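Local coordinates for protein Lpg2148(MvcA) (Legionella pneumophila subsp. pneumophila str. Philadelphia 1, PDB 6K11) that probably acts as an effector deamidase that removes ubiquitin from the host ubiquitin-conjugating enzyme UBE2N, at residues 8-20 / 260-272. Sequence-based numbering, arbitrary orientation.
Sequences VHKKLKSMSQSYG and TLQDWFVSDKDEY
Lys13 covers one face of the Phe265 ring and ends among three carboxylates. Its CA stands 3.8 Å from the ring centroid, almost on the normal, in a CH-pi contact. From there the extended side chain carries NZ into a salt-bridge network, 2.8 Å from Asp268 OD1 on its anti lone pair. Asp270 OD1 offers its syn lone pair, and Glu271 OE1 is approached from above its carboxylate plane, so one ammonium gathers acids from Asp268 and the helix that follows it. Ser16 OG meets the edge of the Phe265 ring, a knob among Leu12, Lys13, Ser16 and Gln17. Two side-chain amides cross in opposite directions, each donating from above a carbonyl plane: Gln17 NE2 to Phe265 O (3.0 Å), Gln262 NE2 to Gln17 O (2.8 Å). Gln17 CG, anti to the carbonyl carbon (chi1 -72°), rests against Phe265 CB. Phe265 O also accepts Asp268 N, from the opposite face, within a Schellman motif ending the helix that the Thr260-Asp263 capping box begins. This helix crosses helix 8-19 at -116°. Strand 250-252 contributes Tyr252, whose ring meets that of Phe265 and whose hydroxyl is hydrogen-bonded to His9 ND1, while helices 71-83 and 336-351 pack against helix 8-19.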
ATOM      1  N   VAL A   8       6.345 -15.092  20.084  1.00 35.37           N
ATOM      2  CA  VAL A   8       5.422 -14.590  19.065  1.00 33.83           C
ATOM      3  C   VAL A   8       6.162 -14.347  17.755  1.00 35.12           C
ATOM      4  O   VAL A   8       5.698 -14.744  16.680  1.00 32.82           O
ATOM      5  CB  VAL A   8       4.731 -13.306  19.556  1.00 35.13           C
ATOM      6  CG1 VAL A   8       3.957 -12.614  18.416  1.00 34.93           C
ATOM      7  CG2 VAL A   8       3.807 -13.597  20.742  1.00 34.48           C
ATOM      8  N   HIS A   9       7.318 -13.676  17.820  1.00 33.04           N
ATOM      9  CA  HIS A   9       8.068 -13.414  16.591  1.00 32.84           C
ATOM     10  C   HIS A   9       8.563 -14.713  15.962  1.00 34.07           C
ATOM     11  O   HIS A   9       8.463 -14.909  14.743  1.00 30.98           O
ATOM     12  CB  HIS A   9       9.248 -12.475  16.866  1.00 34.03           C
ATOM     13  CG  HIS A   9      10.282 -12.487  15.778  1.00 33.68           C
ATOM     14  ND1 HIS A   9      10.107 -11.824  14.577  1.00 30.47           N
ATOM     15  CD2 HIS A   9      11.486 -13.107  15.694  1.00 35.39           C
ATOM     16  CE1 HIS A   9      11.162 -12.032  13.806  1.00 31.35           C
ATOM     17  NE2 HIS A   9      12.016 -12.796  14.463  1.00 30.90           N
ATOM     18  N   LYS A  10       9.122 -15.615  16.781  1.00 29.45           N
ATOM     19  CA  LYS A  10       9.677 -16.850  16.241  1.00 32.38           C
ATOM     20  C   LYS A  10       8.600 -17.672  15.545  1.00 31.24           C
ATOM     21  O   LYS A  10       8.833 -18.247  14.474  1.00 33.62           O
ATOM     22  CB  LYS A  10      10.329 -17.653  17.372  1.00 37.38           C
ATOM     23  CG  LYS A  10      10.809 -19.035  17.000  1.00 42.08           C
ATOM     24  CD  LYS A  10      11.618 -19.606  18.174  1.00 48.26           C
ATOM     25  CE  LYS A  10      12.292 -20.923  17.827  1.00 49.44           C
ATOM     26  NZ  LYS A  10      12.831 -21.560  19.072  1.00 51.92           N
ATOM     27  N   LYS A  11       7.416 -17.733  16.138  1.00 30.72           N
ATOM     28  CA  LYS A  11       6.347 -18.568  15.604  1.00 31.73           C
ATOM     29  C   LYS A  11       5.712 -17.935  14.376  1.00 31.15           C
ATOM     30  O   LYS A  11       5.426 -18.632  13.398  1.00 30.13           O
ATOM     31  CB  LYS A  11       5.298 -18.820  16.692  1.00 34.25           C
ATOM     32  CG  LYS A  11       3.965 -19.370  16.231  1.00 35.87           C
ATOM     33  CD  LYS A  11       3.256 -20.079  17.402  1.00 43.10           C
ATOM     34  CE  LYS A  11       2.119 -20.987  16.914  1.00 44.04           C
ATOM     35  NZ  LYS A  11       2.062 -22.305  17.572  1.00 44.72           N
ATOM     36  N   LEU A  12       5.475 -16.620  14.415  1.00 30.18           N
ATOM     37  CA  LEU A  12       4.941 -15.941  13.245  1.00 30.61           C
ATOM     38  C   LEU A  12       5.883 -16.110  12.055  1.00 30.71           C
ATOM     39  O   LEU A  12       5.447 -16.433  10.932  1.00 29.55           O
ATOM     40  CB  LEU A  12       4.701 -14.457  13.564  1.00 27.73           C
ATOM     41  CG  LEU A  12       4.423 -13.581  12.331  1.00 30.85           C
ATOM     42  CD1 LEU A  12       3.054 -13.905  11.746  1.00 30.41           C
ATOM     43  CD2 LEU A  12       4.553 -12.082  12.619  1.00 34.59           C
ATOM     44  N   LYS A  13       7.187 -15.937  12.289  1.00 27.61           N
ATOM     45  CA  LYS A  13       8.149 -16.077  11.203  1.00 28.82           C
ATOM     46  C   LYS A  13       8.201 -17.515  10.694  1.00 32.63           C
ATOM     47  O   LYS A  13       8.154 -17.761   9.480  1.00 28.76           O
ATOM     48  CB  LYS A  13       9.536 -15.606  11.654  1.00 29.00           C
ATOM     49  CG  LYS A  13      10.642 -15.949  10.660  1.00 28.40           C
ATOM     50  CD  LYS A  13      11.906 -15.160  10.928  1.00 32.31           C
ATOM     51  CE  LYS A  13      12.964 -15.454   9.873  1.00 33.62           C
ATOM     52  NZ  LYS A  13      14.150 -14.581  10.025  1.00 34.33           N
ATOM     53  N   SER A  14       8.285 -18.490  11.611  1.00 29.92           N
ATOM     54  CA  SER A  14       8.387 -19.881  11.183  1.00 30.87           C
ATOM     55  C   SER A  14       7.146 -20.315  10.401  1.00 30.29           C
ATOM     56  O   SER A  14       7.253 -20.982   9.359  1.00 30.69           O
ATOM     57  CB  SER A  14       8.621 -20.780  12.405  1.00 36.13           C
ATOM     58  OG  SER A  14       8.713 -22.136  12.004  1.00 41.94           O
ATOM     59  N   MET A  15       5.967 -19.913  10.865  1.00 30.06           N
ATOM     60  CA  MET A  15       4.713 -20.310  10.224  1.00 30.89           C
ATOM     61  C   MET A  15       4.539 -19.649   8.859  1.00 28.90           C
ATOM     62  O   MET A  15       4.074 -20.287   7.904  1.00 29.44           O
ATOM     63  CB  MET A  15       3.521 -19.951  11.127  1.00 28.21           C
ATOM     64  CG  MET A  15       3.310 -20.874  12.371  1.00 31.01           C
ATOM     65  SD  MET A  15       1.840 -20.407  13.341  1.00 26.48           S
ATOM     66  CE  MET A  15       0.560 -20.637  12.113  1.00 27.77           C
ATOM     67  N   SER A  16       4.858 -18.362   8.757  1.00 27.73           N
ATOM     68  CA  SER A  16       4.776 -17.692   7.457  1.00 31.46           C
ATOM     69  C   SER A  16       5.764 -18.286   6.447  1.00 30.43           C
ATOM     70  O   SER A  16       5.420 -18.486   5.272  1.00 29.69           O
ATOM     71  CB  SER A  16       5.000 -16.189   7.637  1.00 31.79           C
ATOM     72  OG  SER A  16       5.016 -15.548   6.356  1.00 35.65           O
ATOM     73  N   GLN A  17       6.997 -18.582   6.880  1.00 30.61           N
ATOM     74  CA  GLN A  17       7.959 -19.238   5.991  1.00 30.44           C
ATOM     75  C   GLN A  17       7.391 -20.527   5.405  1.00 33.01           C
ATOM     76  O   GLN A  17       7.603 -20.828   4.223  1.00 27.98           O
ATOM     77  CB  GLN A  17       9.265 -19.567   6.723  1.00 32.48           C
ATOM     78  CG  GLN A  17      10.161 -18.399   7.063  1.00 28.42           C
ATOM     79  CD  GLN A  17      11.319 -18.819   7.939  1.00 32.51           C
ATOM     80  OE1 GLN A  17      11.250 -19.832   8.641  1.00 32.42           O
ATOM     81  NE2 GLN A  17      12.397 -18.046   7.905  1.00 29.88           N
ATOM     82  N   SER A  18       6.698 -21.320   6.233  1.00 29.73           N
ATOM     83  CA  SER A  18       6.238 -22.634   5.802  1.00 26.48           C
ATOM     84  C   SER A  18       4.927 -22.570   5.024  1.00 29.99           C
ATOM     85  O   SER A  18       4.752 -23.328   4.069  1.00 29.50           O
ATOM     86  CB  SER A  18       6.096 -23.569   7.018  1.00 27.62           C
ATOM     87  OG  SER A  18       7.384 -23.954   7.503  1.00 31.52           O
ATOM     88  N   TYR A  19       3.992 -21.673   5.390  1.00 27.55           N
ATOM     89  CA  TYR A  19       2.607 -21.835   4.963  1.00 30.54           C
ATOM     90  C   TYR A  19       2.043 -20.726   4.089  1.00 32.35           C
ATOM     91  O   TYR A  19       0.906 -20.874   3.615  1.00 32.41           O
ATOM     92  CB  TYR A  19       1.692 -21.997   6.186  1.00 31.38           C
ATOM     93  CG  TYR A  19       2.067 -23.178   7.049  1.00 31.41           C
ATOM     94  CD1 TYR A  19       2.125 -24.462   6.519  1.00 33.05           C
ATOM     95  CD2 TYR A  19       2.360 -23.006   8.404  1.00 30.96           C
ATOM     96  CE1 TYR A  19       2.473 -25.554   7.315  1.00 31.36           C
ATOM     97  CE2 TYR A  19       2.717 -24.080   9.197  1.00 33.89           C
ATOM     98  CZ  TYR A  19       2.757 -25.346   8.663  1.00 35.63           C
ATOM     99  OH  TYR A  19       3.086 -26.399   9.489  1.00 35.74           O
ATOM    100  N   GLY A  20       2.775 -19.626   3.873  1.00 33.28           N
ATOM    101  CA  GLY A  20       2.359 -18.564   2.968  1.00 28.48           C
ATOM    102  C   GLY A  20       0.914 -18.096   3.061  1.00 33.71           C
ATOM    103  O   GLY A  20       0.477 -17.569   4.095  1.00 32.83           O
ATOM    104  N   THR A 260       6.291 -11.595  -1.249  1.00 25.38           N
ATOM    105  CA  THR A 260       5.277 -11.764  -0.217  1.00 26.28           C
ATOM    106  C   THR A 260       5.912 -11.719   1.171  1.00 27.10           C
ATOM    107  O   THR A 260       7.131 -11.717   1.330  1.00 24.73           O
ATOM    108  CB  THR A 260       4.545 -13.099  -0.382  1.00 27.33           C
ATOM    109  OG1 THR A 260       5.486 -14.161  -0.187  1.00 27.57           O
ATOM    110  CG2 THR A 260       3.959 -13.224  -1.812  1.00 28.91           C
ATOM    111  N   LEU A 261       5.054 -11.719   2.194  1.00 26.49           N
ATOM    112  CA  LEU A 261       5.557 -11.792   3.561  1.00 27.42           C
ATOM    113  C   LEU A 261       6.329 -13.086   3.783  1.00 26.51           C
ATOM    114  O   LEU A 261       7.370 -13.098   4.459  1.00 26.02           O
ATOM    115  CB  LEU A 261       4.390 -11.663   4.542  1.00 28.08           C
ATOM    116  CG  LEU A 261       4.724 -11.707   6.038  1.00 29.87           C
ATOM    117  CD1 LEU A 261       5.706 -10.603   6.391  1.00 28.10           C
ATOM    118  CD2 LEU A 261       3.442 -11.602   6.868  1.00 29.41           C
ATOM    119  N   GLN A 262       5.850 -14.184   3.191  1.00 28.40           N
ATOM    120  CA  GLN A 262       6.572 -15.453   3.281  1.00 28.76           C
ATOM    121  C   GLN A 262       7.982 -15.329   2.698  1.00 28.99           C
ATOM    122  O   GLN A 262       8.961 -15.746   3.330  1.00 29.35           O
ATOM    123  CB  GLN A 262       5.782 -16.546   2.560  1.00 28.26           C
ATOM    124  CG  GLN A 262       6.607 -17.789   2.249  1.00 26.43           C
ATOM    125  CD  GLN A 262       5.785 -18.863   1.575  1.00 35.70           C
ATOM    126  OE1 GLN A 262       5.046 -18.595   0.622  1.00 31.25           O
ATOM    127  NE2 GLN A 262       5.894 -20.086   2.074  1.00 28.80           N
ATOM    128  N   ASP A 263       8.093 -14.752   1.489  1.00 27.59           N
ATOM    129  CA  ASP A 263       9.392 -14.496   0.862  1.00 27.03           C
ATOM    130  C   ASP A 263      10.280 -13.675   1.782  1.00 27.35           C
ATOM    131  O   ASP A 263      11.475 -13.957   1.938  1.00 29.15           O
ATOM    132  CB  ASP A 263       9.238 -13.727  -0.470  1.00 26.25           C
ATOM    133  CG  ASP A 263       8.546 -14.519  -1.580  1.00 32.41           C
ATOM    134  OD1 ASP A 263       8.645 -15.761  -1.636  1.00 27.78           O
ATOM    135  OD2 ASP A 263       7.896 -13.861  -2.436  1.00 30.06           O
ATOM    136  N   TRP A 264       9.707 -12.623   2.369  1.00 28.03           N
ATOM    137  CA  TRP A 264      10.448 -11.742   3.265  1.00 27.65           C
ATOM    138  C   TRP A 264      11.077 -12.529   4.406  1.00 26.44           C
ATOM    139  O   TRP A 264      12.287 -12.433   4.655  1.00 27.63           O
ATOM    140  CB  TRP A 264       9.494 -10.668   3.794  1.00 22.43           C
ATOM    141  CG  TRP A 264      10.094  -9.657   4.726  1.00 26.44           C
ATOM    142  CD1 TRP A 264      10.039  -9.654   6.104  1.00 26.53           C
ATOM    143  CD2 TRP A 264      10.806  -8.477   4.351  1.00 25.50           C
ATOM    144  NE1 TRP A 264      10.669  -8.536   6.599  1.00 28.96           N
ATOM    145  CE2 TRP A 264      11.159  -7.802   5.543  1.00 28.50           C
ATOM    146  CE3 TRP A 264      11.188  -7.926   3.113  1.00 26.71           C
ATOM    147  CZ2 TRP A 264      11.867  -6.593   5.538  1.00 30.58           C
ATOM    148  CZ3 TRP A 264      11.882  -6.720   3.102  1.00 26.31           C
ATOM    149  CH2 TRP A 264      12.214  -6.063   4.315  1.00 28.66           C
ATOM    150  N   PHE A 265      10.272 -13.349   5.088  1.00 25.52           N
ATOM    151  CA  PHE A 265      10.788 -14.148   6.194  1.00 25.02           C
ATOM    152  C   PHE A 265      11.762 -15.226   5.719  1.00 28.01           C
ATOM    153  O   PHE A 265      12.761 -15.503   6.394  1.00 27.93           O
ATOM    154  CB  PHE A 265       9.617 -14.785   6.953  1.00 25.78           C
ATOM    155  CG  PHE A 265       8.925 -13.859   7.935  1.00 26.37           C
ATOM    156  CD1 PHE A 265       9.646 -13.138   8.873  1.00 30.37           C
ATOM    157  CD2 PHE A 265       7.552 -13.748   7.934  1.00 27.07           C
ATOM    158  CE1 PHE A 265       8.994 -12.311   9.782  1.00 27.50           C
ATOM    159  CE2 PHE A 265       6.890 -12.945   8.848  1.00 28.36           C
ATOM    160  CZ  PHE A 265       7.611 -12.228   9.780  1.00 28.31           C
ATOM    161  N   VAL A 266      11.486 -15.870   4.578  1.00 25.51           N
ATOM    162  CA  VAL A 266      12.428 -16.875   4.071  1.00 27.02           C
ATOM    163  C   VAL A 266      13.799 -16.241   3.803  1.00 31.01           C
ATOM    164  O   VAL A 266      14.846 -16.875   4.014  1.00 29.16           O
ATOM    165  CB  VAL A 266      11.858 -17.562   2.803  1.00 29.70           C
ATOM    166  CG1 VAL A 266      12.903 -18.428   2.125  1.00 32.45           C
ATOM    167  CG2 VAL A 266      10.614 -18.418   3.150  1.00 29.90           C
ATOM    168  N   SER A 267      13.823 -14.979   3.363  1.00 25.50           N
ATOM    169  CA  SER A 267      15.085 -14.306   3.068  1.00 28.97           C
ATOM    170  C   SER A 267      15.788 -13.770   4.309  1.00 29.27           C
ATOM    171  O   SER A 267      16.925 -13.308   4.186  1.00 28.04           O
ATOM    172  CB  SER A 267      14.858 -13.137   2.099  1.00 28.02           C
ATOM    173  OG  SER A 267      14.275 -12.029   2.780  1.00 26.85           O
ATOM    174  N   ASP A 268      15.137 -13.789   5.480  1.00 27.12           N
ATOM    175  CA  ASP A 268      15.729 -13.285   6.729  1.00 31.69           C
ATOM    176  C   ASP A 268      16.106 -11.806   6.625  1.00 29.95           C
ATOM    177  O   ASP A 268      17.007 -11.326   7.329  1.00 28.80           O
ATOM    178  CB  ASP A 268      16.966 -14.096   7.164  1.00 33.03           C
ATOM    179  CG  ASP A 268      16.676 -15.575   7.370  1.00 34.88           C
ATOM    180  OD1 ASP A 268      15.747 -15.904   8.132  1.00 34.69           O
ATOM    181  OD2 ASP A 268      17.391 -16.409   6.765  1.00 36.53           O
ATOM    182  N   LYS A 269      15.440 -11.053   5.745  1.00 30.86           N
ATOM    183  CA  LYS A 269      15.722  -9.623   5.718  1.00 28.41           C
ATOM    184  C   LYS A 269      15.231  -8.941   6.983  1.00 30.59           C
ATOM    185  O   LYS A 269      15.741  -7.873   7.331  1.00 33.71           O
ATOM    186  CB  LYS A 269      15.101  -8.955   4.482  1.00 33.06           C
ATOM    187  CG  LYS A 269      15.545  -7.508   4.317  1.00 32.21           C
ATOM    188  CD  LYS A 269      15.470  -7.034   2.891  1.00 27.44           C
ATOM    189  CE  LYS A 269      15.652  -5.522   2.844  1.00 28.77           C
ATOM    190  NZ  LYS A 269      15.715  -5.021   1.436  1.00 29.94           N
ATOM    191  N   ASP A 270      14.273  -9.543   7.694  1.00 29.03           N
ATOM    192  CA  ASP A 270      13.891  -9.012   8.999  1.00 26.14           C
ATOM    193  C   ASP A 270      15.074  -9.037   9.966  1.00 32.43           C
ATOM    194  O   ASP A 270      15.333  -8.054  10.673  1.00 32.59           O
ATOM    195  CB  ASP A 270      12.688  -9.795   9.563  1.00 30.01           C
ATOM    196  CG  ASP A 270      13.009 -11.266   9.890  1.00 34.54           C
ATOM    197  OD1 ASP A 270      13.608 -11.980   9.054  1.00 30.50           O
ATOM    198  OD2 ASP A 270      12.624 -11.720  10.990  1.00 34.10           O
ATOM    199  N   GLU A 271      15.812 -10.156  10.001  1.00 29.12           N
ATOM    200  CA  GLU A 271      16.950 -10.278  10.914  1.00 32.78           C
ATOM    201  C   GLU A 271      18.108  -9.410  10.450  1.00 33.97           C
ATOM    202  O   GLU A 271      18.799  -8.793  11.271  1.00 34.52           O
ATOM    203  CB  GLU A 271      17.395 -11.742  11.021  1.00 34.07           C
ATOM    204  CG  GLU A 271      16.369 -12.644  11.700  1.00 41.88           C
ATOM    205  CD  GLU A 271      16.912 -14.038  12.014  1.00 49.63           C
ATOM    206  OE1 GLU A 271      16.086 -14.978  12.131  1.00 49.04           O
ATOM    207  OE2 GLU A 271      18.152 -14.192  12.132  1.00 52.49           O
ATOM    208  N   TYR A 272      18.337  -9.364   9.134  1.00 31.66           N
ATOM    209  CA  TYR A 272      19.368  -8.493   8.581  1.00 34.65           C
ATOM    210  C   TYR A 272      19.173  -7.050   9.034  1.00 35.52           C
ATOM    211  O   TYR A 272      20.105  -6.412   9.543  1.00 34.08           O
ATOM    212  CB  TYR A 272      19.367  -8.578   7.056  1.00 31.52           C
ATOM    213  CG  TYR A 272      20.492  -7.770   6.437  1.00 36.79           C
ATOM    214  CD1 TYR A 272      21.806  -8.246   6.442  1.00 39.61           C
ATOM    215  CD2 TYR A 272      20.245  -6.523   5.866  1.00 36.39           C
ATOM    216  CE1 TYR A 272      22.840  -7.507   5.892  1.00 40.61           C
ATOM    217  CE2 TYR A 272      21.281  -5.769   5.317  1.00 34.57           C
ATOM    218  CZ  TYR A 272      22.567  -6.268   5.329  1.00 40.65           C
ATOM    219  OH  TYR A 272      23.574  -5.517   4.777  1.00 44.53           O
TER
HETATM  220  O   HOH W   1      15.408 -18.521   8.532  1.00 44.42           O
HETATM  221  O   HOH W   2       5.001 -23.222   1.427  1.00 43.68           O